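Local coordinates for protein novel antigen receptor (Ginglymostoma cirratum, PDB 4Q97) that probably recognises antigen as a heavy-chain-only antibody of the shark immune system, represented here by its first constant domain, at residues Ser75-Pro80 / Ser88-Gln93; Leu31-Ser36 / Cys92-Ser97. All blocks are in the same frame, centred on the assembly; numbering follows the deposited sequence.

In the fold
Two contacts about 11 Å apart, centre to centre, illustrate how an immunoglobulin constant domain closes its two sheets over a common core. Both end on strand 89-96, and they share Cys92. From this strand, contact 1 reaches Ser75-Pro80 of strand 71-80 and contact 2 reaches Leu31-Ser36 of strand 28-38. These two strands are neighbours in the opposite sheet, where Ser75 O probably accepts a hydrogen bond from Cys33 N at 2.8 Å. The cores also merge directly, as Tyr90 CB packs on Leu31 CD1 at 3.6 Å. On the outer face of that sheet, Leu76 and Leu34 pack against the second subunit.

Contact 1 (Ser75-Pro80 / Ser88-Gln93); sequences SLLKVP and SVYSCQ
Across the gap between the two sheets, Val79 and Tyr90 bring their CA atoms no closer than 9.3 Å, with Ser75-Pro80 and Ser88-Gln93 running in roughly opposite senses. This spacing is that of the immunoglobulin beta-sandwich, in which side chains, rather than backbone bonds, join facing strands. Here the chain passes from strand 71-80 in one sheet to strand 89-96 in the other through a short connection, and Tyr90 packs back beneath the strand that precedes it. The aromatic side chain does most of the work. With CG anti to its carbonyl carbon and beside the backbone N (chi1 -66°), the ring is directed back toward the connection and under Val79. The valine comes from the opposite direction, and its CG1 sits over one face of the ring. Its CG2 lies nearer the phenol end, 3.6 Å from Tyr90 CZ. The first torsion of Val79 is close to eclipsed (chi1 4°), however, so the exact placing of its two methyl groups deserves some caution. Leu77 meets the other end of the ring obliquely, the two side chains crossing at about a right angle, and its CD2 is 4.2 Å from Tyr90 CD1. Leu77 also packs on Trp47 of strand 44-49, the neighbour of 89-96 in its sheet, and on Ile54 in a loop. Tyr90 belongs to the Tyr-X-Cys sequence found in this strand of many immunoglobulin domains. Its buried OH hydrogen-bonds to Glu83 O in the connection between the two strands, which pins the phenol end of the ring.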
# COMPACT_ATOMS: atom_id res chain seq x y z
N SER A 75 -5.23 2.99 -0.36
CA SER A 75 -6.58 2.49 -0.59
C SER A 75 -6.49 1.09 -1.18
O SER A 75 -5.87 0.89 -2.24
CB SER A 75 -7.38 3.42 -1.49
OG SER A 75 -8.74 3.02 -1.53
N LEU A 76 -7.12 0.14 -0.51
CA LEU A 76 -6.97 -1.28 -0.82
C LEU A 76 -8.23 -1.89 -1.44
O LEU A 76 -9.28 -1.91 -0.81
CB LEU A 76 -6.60 -2.05 0.44
CG LEU A 76 -5.16 -1.89 0.91
CD1 LEU A 76 -5.02 -2.20 2.39
CD2 LEU A 76 -4.28 -2.80 0.07
N LEU A 77 -8.10 -2.39 -2.66
CA LEU A 77 -9.20 -3.05 -3.35
C LEU A 77 -8.85 -4.49 -3.68
O LEU A 77 -7.81 -4.77 -4.29
CB LEU A 77 -9.60 -2.28 -4.61
CG LEU A 77 -10.62 -2.93 -5.56
CD1 LEU A 77 -12.03 -2.93 -4.98
CD2 LEU A 77 -10.62 -2.24 -6.91
N LYS A 78 -9.72 -5.41 -3.26
CA LYS A 78 -9.64 -6.80 -3.68
C LYS A 78 -10.55 -6.94 -4.89
O LYS A 78 -11.76 -6.70 -4.79
CB LYS A 78 -10.12 -7.75 -2.59
CG LYS A 78 -9.83 -7.31 -1.16
CD LYS A 78 -10.43 -8.31 -0.18
CE LYS A 78 -11.03 -7.61 1.03
NZ LYS A 78 -12.08 -8.46 1.67
N VAL A 79 -9.98 -7.32 -6.02
CA VAL A 79 -10.78 -7.58 -7.21
C VAL A 79 -10.79 -9.08 -7.55
O VAL A 79 -9.75 -9.72 -7.58
CB VAL A 79 -10.38 -6.68 -8.42
CG1 VAL A 79 -9.17 -5.81 -8.09
CG2 VAL A 79 -10.15 -7.48 -9.69
N PRO A 80 -12.00 -9.64 -7.75
CA PRO A 80 -12.18 -10.99 -8.27
C PRO A 80 -11.18 -11.33 -9.38
O PRO A 80 -11.04 -10.55 -10.33
CB PRO A 80 -13.61 -10.95 -8.82
CG PRO A 80 -14.30 -9.84 -8.08
CD PRO A 80 -13.28 -9.09 -7.27
N SER A 88 -10.23 -5.84 -17.98
CA SER A 88 -10.83 -4.76 -17.19
C SER A 88 -9.77 -3.71 -16.85
O SER A 88 -8.62 -4.05 -16.58
CB SER A 88 -11.44 -5.30 -15.89
OG SER A 88 -12.62 -6.06 -16.13
N VAL A 89 -10.17 -2.45 -16.90
CA VAL A 89 -9.32 -1.36 -16.43
C VAL A 89 -9.82 -0.88 -15.09
O VAL A 89 -10.98 -0.50 -14.95
CB VAL A 89 -9.24 -0.17 -17.43
CG1 VAL A 89 -10.62 0.33 -17.82
CG2 VAL A 89 -8.39 0.96 -16.85
N TYR A 90 -8.94 -0.91 -14.10
CA TYR A 90 -9.26 -0.35 -12.81
C TYR A 90 -8.50 0.94 -12.62
O TYR A 90 -7.32 1.04 -12.95
CB TYR A 90 -8.95 -1.34 -11.70
CG TYR A 90 -9.81 -2.58 -11.72
CD1 TYR A 90 -11.03 -2.61 -11.04
CD2 TYR A 90 -9.43 -3.71 -12.43
CE1 TYR A 90 -11.83 -3.74 -11.06
CE2 TYR A 90 -10.22 -4.85 -12.46
CZ TYR A 90 -11.42 -4.85 -11.77
OH TYR A 90 -12.22 -5.97 -11.79
N SER A 91 -9.20 1.95 -12.11
CA SER A 91 -8.60 3.23 -11.82
C SER A 91 -9.02 3.67 -10.42
O SER A 91 -10.15 3.42 -10.00
CB SER A 91 -9.02 4.28 -12.86
OG SER A 91 -10.42 4.50 -12.86
N CYS A 92 -8.10 4.29 -9.69
CA CYS A 92 -8.45 5.07 -8.52
C CYS A 92 -8.24 6.55 -8.86
O CYS A 92 -7.38 6.91 -9.67
CB CYS A 92 -7.64 4.67 -7.28
SG CYS A 92 -5.88 5.10 -7.38
N GLN A 93 -9.06 7.38 -8.23
CA GLN A 93 -9.08 8.80 -8.48
C GLN A 93 -8.90 9.51 -7.13
O GLN A 93 -9.59 9.19 -6.16
CB GLN A 93 -10.39 9.18 -9.17
CG GLN A 93 -10.45 10.61 -9.68
CD GLN A 93 -10.99 10.72 -11.10
OE1 GLN A 93 -11.78 9.89 -11.56
NE2 GLN A 93 -10.57 11.77 -11.81

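Contact 2 (Leu31-Ser36 / Cys92-Ser97); sequences LVCLIS and CQVSHS
Cys33 and Cys92 tie the two sheets together by a covalent bond, while strands 31-36 and 92-96 run nearly parallel, their axes 8.6 Å apart and inclined by 19°. The side chain of Cys33 can be followed across the core. Its CB approaches the other half-cystine, lying 3.6 Å from Cys92 CB. Its SG stands anti to the backbone N (chi1 -176°), directed across the sandwich, and there joins Cys92 SG at 2.0 Å. The same sulfur also rests near a methyl group, Cys33 SG being 4.3 Å from Val94 CG2. About the S-S bond the bridge is twisted by 69°. Two residues farther along each strand, Ile35 and Val94 continue the closure without a covalent link, reaching toward each other tip to tip. Ile35 uses both of its branches: CG2 meets Val94 CG1 at 3.7 Å, whereas CD1, at the tip of the longer branch, lies 3.8 Å from Val94 CG2. One valine is thus engaged through both methyl groups by one isoleucine, a compact apolar block beside the disulfide. Pro11 packs on both residues, and Trp47 from strand 44-49 packs on Cys33. A buried intersheet disulfide with a tryptophan beside it is the hallmark of the immunoglobulin fold, retained here in a C1-set domain of a shark antibody.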
# COMPACT_ATOMS: atom_id res chain seq x y z
N LEU A 31 -5.20 -4.76 -5.37
CA LEU A 31 -4.75 -3.50 -5.94
C LEU A 31 -4.54 -2.50 -4.82
O LEU A 31 -5.36 -2.41 -3.90
CB LEU A 31 -5.75 -2.96 -6.95
CG LEU A 31 -6.10 -3.80 -8.18
CD1 LEU A 31 -6.92 -2.98 -9.15
CD2 LEU A 31 -4.86 -4.34 -8.87
N VAL A 32 -3.45 -1.75 -4.91
CA VAL A 32 -3.14 -0.73 -3.93
C VAL A 32 -3.10 0.63 -4.62
O VAL A 32 -2.30 0.85 -5.53
CB VAL A 32 -1.80 -1.00 -3.21
CG1 VAL A 32 -1.48 0.13 -2.23
CG2 VAL A 32 -1.83 -2.33 -2.48
N CYS A 33 -3.97 1.53 -4.18
CA CYS A 33 -3.86 2.92 -4.60
C CYS A 33 -3.07 3.68 -3.54
O CYS A 33 -3.61 4.09 -2.51
CB CYS A 33 -5.25 3.53 -4.83
SG CYS A 33 -5.22 5.22 -5.46
N LEU A 34 -1.77 3.84 -3.80
CA LEU A 34 -0.90 4.59 -2.91
C LEU A 34 -0.99 6.08 -3.16
O LEU A 34 -0.77 6.55 -4.27
CB LEU A 34 0.54 4.15 -3.05
CG LEU A 34 1.36 4.63 -1.87
CD1 LEU A 34 0.88 3.96 -0.59
CD2 LEU A 34 2.82 4.34 -2.13
N ILE A 35 -1.29 6.82 -2.09
CA ILE A 35 -1.45 8.27 -2.11
C ILE A 35 -0.53 8.87 -1.05
O ILE A 35 -0.82 8.80 0.14
CB ILE A 35 -2.90 8.67 -1.76
CG1 ILE A 35 -3.92 7.85 -2.56
CG2 ILE A 35 -3.09 10.16 -1.98
CD1 ILE A 35 -5.32 7.86 -1.98
N SER A 36 0.57 9.48 -1.49
CA SER A 36 1.59 9.97 -0.56
C SER A 36 2.05 11.38 -0.90
O SER A 36 2.04 11.78 -2.06
CB SER A 36 2.80 9.03 -0.59
OG SER A 36 3.28 8.89 -1.91
N CYS A 92 -8.10 4.29 -9.69
CA CYS A 92 -8.45 5.07 -8.52
C CYS A 92 -8.24 6.55 -8.86
O CYS A 92 -7.38 6.91 -9.67
CB CYS A 92 -7.64 4.67 -7.28
SG CYS A 92 -5.88 5.10 -7.38
N GLN A 93 -9.06 7.38 -8.23
CA GLN A 93 -9.08 8.80 -8.48
C GLN A 93 -8.90 9.51 -7.13
O GLN A 93 -9.59 9.19 -6.16
CB GLN A 93 -10.39 9.18 -9.17
CG GLN A 93 -10.45 10.61 -9.68
CD GLN A 93 -10.99 10.72 -11.10
OE1 GLN A 93 -11.78 9.89 -11.56
NE2 GLN A 93 -10.57 11.77 -11.81
N VAL A 94 -7.96 10.45 -7.09
CA VAL A 94 -7.63 11.16 -5.85
C VAL A 94 -7.88 12.67 -5.97
O VAL A 94 -7.35 13.34 -6.87
CB VAL A 94 -6.17 10.92 -5.41
CG1 VAL A 94 -5.94 11.49 -4.01
CG2 VAL A 94 -5.84 9.43 -5.44
N SER A 95 -8.68 13.20 -5.05
CA SER A 95 -9.03 14.61 -5.02
C SER A 95 -8.43 15.32 -3.83
O SER A 95 -8.50 14.83 -2.70
CB SER A 95 -10.54 14.81 -5.02
OG SER A 95 -10.95 15.54 -6.16
N HIS A 96 -7.85 16.49 -4.09
CA HIS A 96 -7.21 17.30 -3.06
C HIS A 96 -7.61 18.75 -3.30
O HIS A 96 -7.00 19.44 -4.12
CB HIS A 96 -5.69 17.10 -3.11
CG HIS A 96 -4.97 17.65 -1.91
ND1 HIS A 96 -5.25 17.24 -0.62
CD2 HIS A 96 -3.97 18.55 -1.82
CE1 HIS A 96 -4.45 17.89 0.21
NE2 HIS A 96 -3.66 18.68 -0.49
N SER A 97 -8.65 19.19 -2.60
CA SER A 97 -9.20 20.53 -2.79
C SER A 97 -8.17 21.64 -2.58
O SER A 97 -8.11 22.58 -3.37
CB SER A 97 -10.39 20.76 -1.86
OG SER A 97 -10.94 22.06 -2.06